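Local coordinates for protein CRISPR-associated endonuclease Cas9 (Campylobacter jejuni subsp. jejuni serotype O:2, PDB 5X2H) that uses a guide RNA to recognise invading DNA and cuts its two strands with separate RuvC-like and HNH nuclease domains in bacterial adaptive immunity, at residues Y108-R113 with A125-H130; N116-K121 with K215-F220; N470-K475 with S817-V822. One frame throughout, in Å; residues are numbered along the deposited sequence.

Contact 1 (Y108-R113 with A125-H130); sequences YELRFR and ARVILH. With nucleotides of chain B.
OP1 of A44 of chain B, a phosphate oxygen of the guide RNA, is gripped by two aromatic side chains from different helices: it accepts a 2.6 Å bond from Tyr108 OH and a 2.8 Å bond from His130 NE2. The histidine bond is almost straight, at 168°. The two rings also meet one another in a T-shaped (edge-to-face) pair, planes 84° apart, with His130 CE1 lying over the rim of the tyrosine face, 3.5 Å from CZ. His130 reaches this place because CG stands anti to the backbone N. At the ring's other nitrogen, Arg111 presents NH1 to His130 ND1 in a weak bond of 3.1 Å, ND1 lying at the guanidinium edge; the stronger partner of Arg111 is Glu209, which forms a salt bridge with NE. Away from the phosphate, segments 108-113 and 125-130, whose axes lie at 112°, pack through carbon: Leu110 CB is 3.6 Å from Val127 CG2, and Val127 CG1, its other branch, meets Arg111 CG. Leu110 CD1 sits over one face of the Arg126 guanidinium. With NE2 donating and ND1 accepting, the pattern is consistent with a histidine protonated on NE2 alone; Glu209 holds Arg111, which may in turn, through its weak bond, steady the rotation of the phosphate-binding His130 ring.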
loop_
_atom_site.group_PDB
_atom_site.type_symbol
_atom_site.label_atom_id
_atom_site.label_comp_id
_atom_site.label_asym_id
_atom_site.label_seq_id
_atom_site.Cartn_x
_atom_site.Cartn_y
_atom_site.Cartn_z
ATOM N N TYR A 108 -33.477 -14.095 -16.083
ATOM C CA TYR A 108 -33.825 -13.068 -17.059
ATOM C C TYR A 108 -35.229 -13.284 -17.609
ATOM O O TYR A 108 -35.958 -12.318 -17.855
ATOM C CB TYR A 108 -32.796 -13.046 -18.187
ATOM C CG TYR A 108 -31.394 -12.772 -17.700
ATOM C CD1 TYR A 108 -30.990 -11.481 -17.383
ATOM C CD2 TYR A 108 -30.477 -13.802 -17.547
ATOM C CE1 TYR A 108 -29.712 -11.223 -16.927
ATOM C CE2 TYR A 108 -29.193 -13.553 -17.092
ATOM C CZ TYR A 108 -28.816 -12.263 -16.785
ATOM O OH TYR A 108 -27.537 -12.018 -16.334
ATOM N N GLU A 109 -35.628 -14.543 -17.802
ATOM C CA GLU A 109 -36.999 -14.811 -18.222
ATOM C C GLU A 109 -37.972 -14.614 -17.068
ATOM O O GLU A 109 -39.080 -14.100 -17.263
ATOM C CB GLU A 109 -37.120 -16.225 -18.788
ATOM C CG GLU A 109 -38.541 -16.584 -19.203
ATOM C CD GLU A 109 -38.612 -17.817 -20.082
ATOM O OE1 GLU A 109 -37.617 -18.567 -20.140
ATOM O OE2 GLU A 109 -39.666 -18.029 -20.719
ATOM N N LEU A 110 -37.576 -15.018 -15.858
ATOM C CA LEU A 110 -38.430 -14.806 -14.695
ATOM C C LEU A 110 -38.669 -13.322 -14.453
ATOM O O LEU A 110 -39.777 -12.917 -14.078
ATOM C CB LEU A 110 -37.811 -15.457 -13.458
ATOM C CG LEU A 110 -37.759 -16.984 -13.420
ATOM C CD1 LEU A 110 -37.221 -17.446 -12.077
ATOM C CD2 LEU A 110 -39.132 -17.580 -13.687
ATOM N N ARG A 111 -37.644 -12.495 -14.669
ATOM C CA ARG A 111 -37.787 -11.058 -14.468
ATOM C C ARG A 111 -38.634 -10.405 -15.551
ATOM O O ARG A 111 -39.181 -9.321 -15.319
ATOM C CB ARG A 111 -36.408 -10.398 -14.397
ATOM C CG ARG A 111 -35.698 -10.618 -13.067
ATOM C CD ARG A 111 -34.192 -10.440 -13.184
ATOM N NE ARG A 111 -33.815 -9.078 -13.552
ATOM C CZ ARG A 111 -32.562 -8.682 -13.751
ATOM N NH1 ARG A 111 -31.563 -9.546 -13.619
ATOM N NH2 ARG A 111 -32.307 -7.424 -14.083
ATOM N N PHE A 112 -38.757 -11.031 -16.725
ATOM C CA PHE A 112 -39.685 -10.519 -17.727
ATOM C C PHE A 112 -41.120 -10.922 -17.411
ATOM O O PHE A 112 -42.041 -10.112 -17.568
ATOM C CB PHE A 112 -39.293 -11.004 -19.125
ATOM C CG PHE A 112 -40.307 -10.663 -20.182
ATOM C CD1 PHE A 112 -40.529 -9.345 -20.547
ATOM C CD2 PHE A 112 -41.044 -11.658 -20.805
ATOM C CE1 PHE A 112 -41.469 -9.025 -21.512
ATOM C CE2 PHE A 112 -41.985 -11.344 -21.774
ATOM C CZ PHE A 112 -42.196 -10.025 -22.128
ATOM N N ARG A 113 -41.329 -12.166 -16.966
ATOM C CA ARG A 113 -42.668 -12.603 -16.583
ATOM C C ARG A 113 -43.233 -11.743 -15.462
ATOM O O ARG A 113 -44.441 -11.481 -15.419
ATOM C CB ARG A 113 -42.646 -14.065 -16.138
ATOM C CG ARG A 113 -42.291 -15.073 -17.202
ATOM C CD ARG A 113 -42.331 -16.463 -16.594
ATOM N NE ARG A 113 -41.961 -17.512 -17.536
ATOM C CZ ARG A 113 -41.841 -18.793 -17.204
ATOM N NH1 ARG A 113 -42.058 -19.173 -15.952
ATOM N NH2 ARG A 113 -41.503 -19.691 -18.118
ATOM N N ALA A 125 -38.174 -15.717 -5.395
ATOM C CA ALA A 125 -36.989 -15.868 -4.559
ATOM C C ALA A 125 -35.716 -15.770 -5.388
ATOM O O ALA A 125 -34.766 -15.073 -5.009
ATOM C CB ALA A 125 -37.044 -17.200 -3.812
ATOM N N ARG A 126 -35.678 -16.467 -6.527
ATOM C CA ARG A 126 -34.486 -16.435 -7.367
ATOM C C ARG A 126 -34.324 -15.090 -8.063
ATOM O O ARG A 126 -33.196 -14.674 -8.343
ATOM C CB ARG A 126 -34.534 -17.578 -8.384
ATOM C CG ARG A 126 -34.296 -18.945 -7.754
ATOM C CD ARG A 126 -34.444 -20.088 -8.748
ATOM N NE ARG A 126 -33.860 -19.761 -10.042
ATOM C CZ ARG A 126 -34.516 -19.828 -11.194
ATOM N NH1 ARG A 126 -35.779 -20.234 -11.221
ATOM N NH2 ARG A 126 -33.903 -19.502 -12.321
ATOM N N VAL A 127 -35.429 -14.395 -8.339
ATOM C CA VAL A 127 -35.341 -13.067 -8.939
ATOM C C VAL A 127 -34.657 -12.098 -7.983
ATOM O O VAL A 127 -33.737 -11.367 -8.367
ATOM C CB VAL A 127 -36.737 -12.564 -9.344
ATOM C CG1 VAL A 127 -36.711 -11.063 -9.594
ATOM C CG2 VAL A 127 -37.229 -13.299 -10.582
ATOM N N ILE A 128 -35.101 -12.079 -6.723
ATOM C CA ILE A 128 -34.512 -11.183 -5.731
ATOM C C ILE A 128 -33.022 -11.461 -5.579
ATOM O O ILE A 128 -32.201 -10.535 -5.557
ATOM C CB ILE A 128 -35.249 -11.321 -4.386
ATOM C CG1 ILE A 128 -36.690 -10.814 -4.509
ATOM C CG2 ILE A 128 -34.502 -10.578 -3.286
ATOM C CD1 ILE A 128 -37.522 -11.056 -3.274
ATOM N N LEU A 129 -32.648 -12.739 -5.484
ATOM C CA LEU A 129 -31.247 -13.079 -5.272
ATOM C C LEU A 129 -30.399 -12.765 -6.497
ATOM O O LEU A 129 -29.225 -12.405 -6.357
ATOM C CB LEU A 129 -31.122 -14.552 -4.887
ATOM C CG LEU A 129 -31.799 -14.900 -3.558
ATOM C CD1 LEU A 129 -31.860 -16.405 -3.328
ATOM C CD2 LEU A 129 -31.084 -14.206 -2.405
ATOM N N HIS A 130 -30.972 -12.879 -7.699
ATOM C CA HIS A 130 -30.199 -12.607 -8.906
ATOM C C HIS A 130 -29.891 -11.122 -9.045
ATOM O O HIS A 130 -28.764 -10.746 -9.388
ATOM C CB HIS A 130 -30.945 -13.118 -10.137
ATOM C CG HIS A 130 -30.158 -13.003 -11.405
ATOM N ND1 HIS A 130 -30.542 -12.189 -12.449
ATOM C CD2 HIS A 130 -29.006 -13.598 -11.796
ATOM C CE1 HIS A 130 -29.662 -12.289 -13.430
ATOM N NE2 HIS A 130 -28.719 -13.137 -13.058
ATOM P P A B 44 -26.291 -15.321 -15.250
ATOM O OP1 A B 44 -26.758 -13.971 -14.849
ATOM O OP2 A B 44 -24.840 -15.552 -15.456
ATOM O "O5'" A B 44 -26.794 -16.364 -14.157
ATOM C "C5'" A B 44 -28.177 -16.499 -13.862
ATOM C "C4'" A B 44 -28.443 -17.737 -13.043
ATOM O "O4'" A B 44 -28.031 -18.921 -13.776
ATOM C "C3'" A B 44 -27.687 -17.829 -11.730
ATOM O "O3'" A B 44 -28.319 -17.090 -10.704
ATOM C "C2'" A B 44 -27.646 -19.329 -11.463
ATOM O "O2'" A B 44 -28.868 -19.771 -10.890
ATOM C "C1'" A B 44 -27.543 -19.897 -12.880
ATOM N N9 A B 44 -26.158 -20.245 -13.261
ATOM C C8 A B 44 -25.294 -19.534 -14.058
ATOM N N7 A B 44 -24.127 -20.113 -14.225
ATOM C C5 A B 44 -24.231 -21.289 -13.495
ATOM C C6 A B 44 -23.333 -22.352 -13.273
ATOM N N6 A B 44 -22.099 -22.405 -13.782
ATOM N N1 A B 44 -23.748 -23.375 -12.494
ATOM C C2 A B 44 -24.984 -23.328 -11.983
ATOM N N3 A B 44 -25.919 -22.389 -12.123
ATOM C C4 A B 44 -25.476 -21.384 -12.899
ATOM P P A B 45 -27.449 -16.313 -9.604
ATOM O OP1 A B 45 -28.409 -15.502 -8.814
ATOM O OP2 A B 45 -26.299 -15.652 -10.269
ATOM O "O5'" A B 45 -26.899 -17.474 -8.664
ATOM C "C5'" A B 45 -27.797 -18.235 -7.870
ATOM C "C4'" A B 45 -27.149 -19.480 -7.322
ATOM O "O4'" A B 45 -26.761 -20.365 -8.408
ATOM C "C3'" A B 45 -25.863 -19.284 -6.537
ATOM O "O3'" A B 45 -26.085 -18.839 -5.209
ATOM C "C2'" A B 45 -25.219 -20.661 -6.628
ATOM O "O2'" A B 45 -25.841 -21.570 -5.733
ATOM C "C1'" A B 45 -25.588 -21.068 -8.055
ATOM N N9 A B 45 -24.523 -20.715 -9.009
ATOM C C8 A B 45 -24.389 -19.565 -9.745
ATOM N N7 A B 45 -23.320 -19.546 -10.503
ATOM C C5 A B 45 -22.710 -20.764 -10.241
ATOM C C6 A B 45 -21.530 -21.350 -10.729
ATOM N N6 A B 45 -20.728 -20.761 -11.622
ATOM N N1 A B 45 -21.206 -22.577 -10.263
ATOM C C2 A B 45 -22.014 -23.166 -9.371
ATOM N N3 A B 45 -23.147 -22.713 -8.836
ATOM C C4 A B 45 -23.438 -21.492 -9.321
ATOM P P U B 43 -23.891 -15.413 -20.366
ATOM O OP1 U B 43 -24.171 -13.957 -20.294
ATOM O OP2 U B 43 -22.559 -15.927 -19.969
ATOM O "O5'" U B 43 -24.970 -16.170 -19.477
ATOM C "C5'" U B 43 -26.356 -15.965 -19.693
ATOM C "C4'" U B 43 -27.182 -16.827 -18.778
ATOM O "O4'" U B 43 -27.123 -18.215 -19.205
ATOM C "C3'" U B 43 -26.731 -16.880 -17.327
ATOM O "O3'" U B 43 -27.101 -15.733 -16.580
ATOM C "C2'" U B 43 -27.374 -18.171 -16.845
ATOM O "O2'" U B 43 -28.767 -17.983 -16.634
ATOM C "C1'" U B 43 -27.197 -19.063 -18.075
ATOM N N1 U B 43 -25.955 -19.866 -17.993
ATOM C C2 U B 43 -25.978 -20.976 -17.172
ATOM O O2 U B 43 -26.963 -21.310 -16.533
ATOM N N3 U B 43 -24.805 -21.686 -17.127
ATOM C C4 U B 43 -23.636 -21.402 -17.801
ATOM O O4 U B 43 -22.662 -22.143 -17.657
ATOM C C5 U B 43 -23.693 -20.234 -18.626
ATOM C C6 U B 43 -24.822 -19.523 -18.690
#

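Contact 2 (N116-K121 with K215-F220)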
loop_
_atom_site.group_PDB
_atom_site.type_symbol
_atom_site.label_atom_id
_atom_site.label_comp_id
_atom_site.label_asym_id
_atom_site.label_seq_id
_atom_site.Cartn_x
_atom_site.Cartn_y
_atom_site.Cartn_z
ATOM N N ASN A 116 -45.736 -9.190 -16.180
ATOM C CA ASN A 116 -46.959 -9.577 -16.881
ATOM C C ASN A 116 -47.809 -10.615 -16.165
ATOM O O ASN A 116 -49.018 -10.660 -16.420
ATOM C CB ASN A 116 -46.623 -10.102 -18.283
ATOM C CG ASN A 116 -45.758 -9.140 -19.073
ATOM O OD1 ASN A 116 -46.252 -8.169 -19.645
ATOM N ND2 ASN A 116 -44.455 -9.403 -19.103
ATOM N N GLU A 117 -47.254 -11.447 -15.287
ATOM C CA GLU A 117 -48.037 -12.492 -14.644
ATOM C C GLU A 117 -47.515 -12.720 -13.234
ATOM O O GLU A 117 -46.438 -12.248 -12.859
ATOM C CB GLU A 117 -47.995 -13.795 -15.447
ATOM C CG GLU A 117 -46.723 -14.599 -15.241
ATOM C CD GLU A 117 -46.492 -15.613 -16.342
ATOM O OE1 GLU A 117 -46.856 -15.322 -17.500
ATOM O OE2 GLU A 117 -45.947 -16.697 -16.051
ATOM N N LEU A 118 -48.298 -13.461 -12.454
ATOM C CA LEU A 118 -47.907 -13.797 -11.093
ATOM C C LEU A 118 -46.742 -14.780 -11.096
ATOM O O LEU A 118 -46.732 -15.756 -11.852
ATOM C CB LEU A 118 -49.093 -14.392 -10.333
ATOM C CG LEU A 118 -48.819 -14.963 -8.937
ATOM C CD1 LEU A 118 -48.325 -13.880 -7.993
ATOM C CD2 LEU A 118 -50.064 -15.635 -8.380
ATOM N N LEU A 119 -45.755 -14.515 -10.248
ATOM C CA LEU A 119 -44.629 -15.419 -10.083
ATOM C C LEU A 119 -44.885 -16.388 -8.938
ATOM O O LEU A 119 -45.553 -16.060 -7.956
ATOM C CB LEU A 119 -43.338 -14.645 -9.810
ATOM C CG LEU A 119 -42.729 -13.820 -10.941
ATOM C CD1 LEU A 119 -41.388 -13.252 -10.505
ATOM C CD2 LEU A 119 -42.579 -14.662 -12.197
ATOM N N SER A 120 -44.352 -17.597 -9.083
ATOM C CA SER A 120 -44.230 -18.488 -7.941
ATOM C C SER A 120 -43.272 -17.882 -6.924
ATOM O O SER A 120 -42.360 -17.128 -7.272
ATOM C CB SER A 120 -43.725 -19.861 -8.391
ATOM O OG SER A 120 -43.107 -20.556 -7.322
ATOM N N LYS A 121 -43.487 -18.208 -5.647
ATOM C CA LYS A 121 -42.589 -17.687 -4.625
ATOM C C LYS A 121 -41.194 -18.289 -4.735
ATOM O O LYS A 121 -40.228 -17.675 -4.270
ATOM C CB LYS A 121 -43.174 -17.914 -3.230
ATOM C CG LYS A 121 -43.483 -19.352 -2.869
ATOM C CD LYS A 121 -44.249 -19.392 -1.551
ATOM C CE LYS A 121 -44.269 -20.782 -0.943
ATOM N NZ LYS A 121 -44.979 -20.787 0.368
ATOM N N LYS A 215 -44.228 -4.046 -7.067
ATOM C CA LYS A 215 -45.507 -3.399 -7.342
ATOM C C LYS A 215 -46.340 -4.203 -8.334
ATOM O O LYS A 215 -47.559 -4.329 -8.171
ATOM C CB LYS A 215 -45.269 -1.981 -7.862
ATOM C CG LYS A 215 -46.519 -1.271 -8.361
ATOM C CD LYS A 215 -46.205 -0.446 -9.602
ATOM C CE LYS A 215 -46.383 1.044 -9.361
ATOM N NZ LYS A 215 -47.807 1.459 -9.467
ATOM N N LYS A 216 -45.701 -4.756 -9.368
ATOM C CA LYS A 216 -46.438 -5.535 -10.358
ATOM C C LYS A 216 -46.921 -6.857 -9.775
ATOM O O LYS A 216 -48.052 -7.279 -10.042
ATOM C CB LYS A 216 -45.571 -5.770 -11.594
ATOM C CG LYS A 216 -45.353 -4.522 -12.435
ATOM C CD LYS A 216 -46.421 -4.371 -13.512
ATOM C CE LYS A 216 -46.621 -2.907 -13.880
ATOM N NZ LYS A 216 -47.371 -2.737 -15.155
ATOM N N GLN A 217 -46.081 -7.526 -8.981
ATOM C CA GLN A 217 -46.527 -8.736 -8.296
ATOM C C GLN A 217 -47.639 -8.429 -7.306
ATOM O O GLN A 217 -48.503 -9.279 -7.056
ATOM C CB GLN A 217 -45.351 -9.406 -7.585
ATOM C CG GLN A 217 -44.344 -10.040 -8.527
ATOM C CD GLN A 217 -44.977 -11.069 -9.441
ATOM O OE1 GLN A 217 -45.328 -12.166 -9.009
ATOM N NE2 GLN A 217 -45.131 -10.716 -10.711
ATOM N N ARG A 218 -47.631 -7.226 -6.734
ATOM C CA ARG A 218 -48.722 -6.805 -5.865
ATOM C C ARG A 218 -50.033 -6.731 -6.638
ATOM O O ARG A 218 -51.079 -7.175 -6.149
ATOM C CB ARG A 218 -48.378 -5.454 -5.241
ATOM C CG ARG A 218 -49.186 -5.067 -4.020
ATOM C CD ARG A 218 -48.516 -3.889 -3.337
ATOM N NE ARG A 218 -47.136 -4.211 -2.980
ATOM C CZ ARG A 218 -46.145 -3.328 -2.934
ATOM N NH1 ARG A 218 -46.367 -2.055 -3.234
ATOM N NH2 ARG A 218 -44.925 -3.721 -2.599
ATOM N N GLU A 219 -49.990 -6.186 -7.856
ATOM C CA GLU A 219 -51.193 -6.095 -8.673
ATOM C C GLU A 219 -51.680 -7.469 -9.112
ATOM O O GLU A 219 -52.882 -7.657 -9.334
ATOM C CB GLU A 219 -50.931 -5.212 -9.893
ATOM C CG GLU A 219 -50.451 -3.811 -9.555
ATOM C CD GLU A 219 -49.938 -3.058 -10.770
ATOM O OE1 GLU A 219 -49.934 -3.639 -11.878
ATOM O OE2 GLU A 219 -49.537 -1.884 -10.616
ATOM N N PHE A 220 -50.775 -8.435 -9.241
ATOM C CA PHE A 220 -51.123 -9.770 -9.706
ATOM C C PHE A 220 -51.583 -10.695 -8.588
ATOM O O PHE A 220 -51.953 -11.840 -8.866
ATOM C CB PHE A 220 -49.934 -10.394 -10.442
ATOM C CG PHE A 220 -49.560 -9.669 -11.703
ATOM C CD1 PHE A 220 -50.536 -9.079 -12.489
ATOM C CD2 PHE A 220 -48.235 -9.562 -12.091
ATOM C CE1 PHE A 220 -50.200 -8.406 -13.647
ATOM C CE2 PHE A 220 -47.891 -8.886 -13.247
ATOM C CZ PHE A 220 -48.874 -8.308 -14.026
#
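The carboxamide of Gln217 faces the backbone of the 116-121 loop with both its ends, bridging the two peptide groups on either side of Leu118. NE2 donates to Glu117 O (2.9 Å, 167°), which lies in the amide plane, while OE1 accepts the N-H of Leu119 at 2.7 Å. A bend at chi2 (-57°) folds the chain so that its flat end crosses the Leu119 side chain at about a right angle, and OE1 rests 3.3 Å from Leu119 CB. NE2 has a further acceptor in Ala114 O, so this buried amide is fixed at both ends and its rotation is set. The Phe220 ring has Gln217 NE2 at its edge, in plane, and lies against the backbone, with Glu117 CA over the rim of one face and Lys216 O, from four residues earlier, over the rim of the opposite one. CZ comes within 3.3 Å of Asn116 C, and nearer the root of the side chain Phe220 CB faces Leu118 CB at 4.1 Å. Gln217 gives the paired hydrogen bonds, Phe220 the largest share of covering surface. Together they fasten the end of helix 203-219 to the connection between helices 107-113 and 121-133, just ahead of Ser120, whose OG caps the second of these by bonding to Gln122 N.

Contact 3 (N470-K475 with S817-V822). With nucleotides of chain B.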
loop_
_atom_site.group_PDB
_atom_site.type_symbol
_atom_site.label_atom_id
_atom_site.label_comp_id
_atom_site.label_asym_id
_atom_site.label_seq_id
_atom_site.Cartn_x
_atom_site.Cartn_y
_atom_site.Cartn_z
ATOM N N ASN A 470 23.867 3.622 12.805
ATOM C CA ASN A 470 24.036 3.234 14.201
ATOM C C ASN A 470 25.095 2.150 14.364
ATOM O O ASN A 470 25.793 2.118 15.385
ATOM C CB ASN A 470 22.700 2.779 14.789
ATOM C CG ASN A 470 21.761 3.943 15.061
ATOM O OD1 ASN A 470 22.188 5.096 15.096
ATOM N ND2 ASN A 470 20.481 3.646 15.257
ATOM N N ALA A 471 25.235 1.263 13.375
ATOM C CA ALA A 471 26.310 0.275 13.424
ATOM C C ALA A 471 27.675 0.946 13.348
ATOM O O ALA A 471 28.614 0.540 14.043
ATOM C CB ALA A 471 26.148 -0.741 12.295
ATOM N N LEU A 472 27.806 1.975 12.505
ATOM C CA LEU A 472 29.057 2.723 12.439
ATOM C C LEU A 472 29.322 3.468 13.740
ATOM O O LEU A 472 30.465 3.521 14.211
ATOM C CB LEU A 472 29.024 3.697 11.261
ATOM C CG LEU A 472 29.091 3.068 9.869
ATOM C CD1 LEU A 472 28.743 4.088 8.794
ATOM C CD2 LEU A 472 30.472 2.478 9.625
ATOM N N LEU A 473 28.276 4.050 14.333
ATOM C CA LEU A 473 28.441 4.755 15.598
ATOM C C LEU A 473 28.902 3.809 16.699
ATOM O O LEU A 473 29.737 4.174 17.534
ATOM C CB LEU A 473 27.131 5.443 15.987
ATOM C CG LEU A 473 26.667 6.588 15.084
ATOM C CD1 LEU A 473 25.290 7.085 15.504
ATOM C CD2 LEU A 473 27.677 7.726 15.099
ATOM N N LYS A 474 28.374 2.582 16.713
ATOM C CA LYS A 474 28.806 1.613 17.712
ATOM C C LYS A 474 30.247 1.175 17.479
ATOM O O LYS A 474 30.964 0.873 18.439
ATOM C CB LYS A 474 27.879 0.395 17.708
ATOM C CG LYS A 474 27.974 -0.449 18.972
ATOM C CD LYS A 474 28.152 -1.929 18.662
ATOM C CE LYS A 474 26.877 -2.553 18.119
ATOM N NZ LYS A 474 25.798 -2.618 19.146
ATOM N N LYS A 475 30.692 1.149 16.220
ATOM C CA LYS A 475 32.022 0.632 15.912
ATOM C C LYS A 475 33.109 1.678 16.140
ATOM O O LYS A 475 34.200 1.345 16.617
ATOM C CB LYS A 475 32.064 0.125 14.469
ATOM C CG LYS A 475 33.296 -0.703 14.116
ATOM C CD LYS A 475 33.275 -1.108 12.644
ATOM C CE LYS A 475 34.499 -1.929 12.245
ATOM N NZ LYS A 475 34.362 -3.371 12.592
ATOM N N SER A 817 26.886 -8.829 9.013
ATOM C CA SER A 817 26.406 -7.639 9.693
ATOM C C SER A 817 25.992 -6.599 8.653
ATOM O O SER A 817 26.164 -6.788 7.446
ATOM C CB SER A 817 27.475 -7.094 10.636
ATOM O OG SER A 817 28.525 -6.478 9.914
ATOM N N ALA A 818 25.429 -5.482 9.116
ATOM C CA ALA A 818 25.014 -4.442 8.183
ATOM C C ALA A 818 26.200 -3.730 7.546
ATOM O O ALA A 818 26.027 -3.062 6.520
ATOM C CB ALA A 818 24.110 -3.428 8.885
ATOM N N LEU A 819 27.393 -3.861 8.125
ATOM C CA LEU A 819 28.594 -3.211 7.619
ATOM C C LEU A 819 29.461 -4.139 6.779
ATOM O O LEU A 819 30.549 -3.735 6.357
ATOM C CB LEU A 819 29.419 -2.652 8.783
ATOM C CG LEU A 819 28.714 -1.681 9.736
ATOM C CD1 LEU A 819 29.705 -1.104 10.738
ATOM C CD2 LEU A 819 28.017 -0.572 8.968
ATOM N N GLY A 820 29.014 -5.365 6.529
ATOM C CA GLY A 820 29.780 -6.306 5.741
ATOM C C GLY A 820 30.669 -7.245 6.525
ATOM O O GLY A 820 31.468 -7.964 5.913
ATOM N N GLU A 821 30.559 -7.268 7.851
ATOM C CA GLU A 821 31.346 -8.190 8.659
ATOM C C GLU A 821 30.734 -9.584 8.601
ATOM O O GLU A 821 29.517 -9.745 8.743
ATOM C CB GLU A 821 31.420 -7.703 10.104
ATOM C CG GLU A 821 31.771 -6.231 10.235
ATOM C CD GLU A 821 31.522 -5.697 11.629
ATOM O OE1 GLU A 821 32.461 -5.725 12.454
ATOM O OE2 GLU A 821 30.382 -5.261 11.900
ATOM N N VAL A 822 31.579 -10.589 8.397
ATOM C CA VAL A 822 31.146 -11.969 8.215
ATOM C C VAL A 822 31.492 -12.749 9.474
ATOM O O VAL A 822 32.654 -12.784 9.895
ATOM C CB VAL A 822 31.791 -12.604 6.973
ATOM C CG1 VAL A 822 31.501 -14.099 6.927
ATOM C CG2 VAL A 822 31.290 -11.912 5.715
ATOM P P C B 77 25.394 -9.334 13.256
ATOM O OP1 C B 77 26.722 -9.801 12.783
ATOM O OP2 C B 77 25.087 -7.882 13.214
ATOM O "O5'" C B 77 24.265 -10.065 12.409
ATOM C "C5'" C B 77 22.990 -9.472 12.225
ATOM C "C4'" C B 77 22.037 -10.465 11.618
ATOM O "O4'" C B 77 21.941 -11.623 12.472
ATOM C "C3'" C B 77 20.599 -10.008 11.433
ATOM O "O3'" C B 77 20.447 -9.279 10.227
ATOM C "C2'" C B 77 19.815 -11.320 11.435
ATOM O "O2'" C B 77 19.790 -11.885 10.134
ATOM C "C1'" C B 77 20.676 -12.220 12.330
ATOM N N1 C B 77 20.107 -12.472 13.673
ATOM C C2 C B 77 19.151 -13.481 13.801
ATOM O O2 C B 77 18.789 -14.097 12.786
ATOM N N3 C B 77 18.637 -13.751 15.020
ATOM C C4 C B 77 19.060 -13.068 16.083
ATOM N N4 C B 77 18.518 -13.371 17.265
ATOM C C5 C B 77 20.043 -12.039 15.984
ATOM C C6 C B 77 20.544 -11.784 14.770
#
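Leu819, at the tip of a hairpin, reaches into the side of helix 456-476, touching three of its residues within the range 470-475. The CA-CB bond already aims at the helix, and CG, set beside the backbone N (chi1 -56°), comes 3.7 Å from Ala471 CB. There the chain forks. CD1 meets Leu472 CD2 at 3.8 Å and has Lys475 CD at 4.0 Å, the lysine chain sliding past in the opposite direction; CD2 settles between Ala471 CB and Leu472 CG. Trp22 and Val468 add further apolar cover to the leucine. Beyond this apolar contact, the extended Lys475 turns its ammonium at chi4 toward Glu821, and NZ makes a 3.0 Å salt bridge to OE1, meeting it from above the carboxylate plane. The other oxygen, OE2, is met on the anti side of the carboxylate by Ser817 OG, which donates to it from 3.0 Å away. Ser817 OG in turn receives the N-H of Glu821 at 3.0 Å and, weakly, that of Leu819, so one hydroxyl fixes both the turn and the carboxylate, while Ser817 CB lies against the phosphate of C77 of chain B. A type I turn from Ser817 to Gly820, its last residue a glycine with positive phi, closed by the bond Ser817 N to Glu821 O, is the classic type I turn with a G1 beta bulge. Here this hairpin, which links two strands of the C-terminal PAM-interacting region, docks on a helix of the RNase H-like RuvC fold, whose sheet carries Asp14, the predicted active-site residue.

Contacts 1 and 2 are neighbours, their centres about 11 Å apart: contact 2 holds the connection between the two helices that contact 1 packs together, and Leu119 of contact 2 packs on Leu110, Arg113 and Val127 of contact 1. Contact 3 lies on the opposite side of the chain's centre, its centre about 69 and 79 Å from theirs. Burial and chemistry change together. The buried contact 1 joins two helices by apolar packing, with aromatic and arginine groups turned to an RNA phosphate; the partly buried contact 2 ties a loop to a helix end through an amide reading backbone groups; contact 3, at the surface, joins separate domains by an aliphatic contact flanked by a salt bridge.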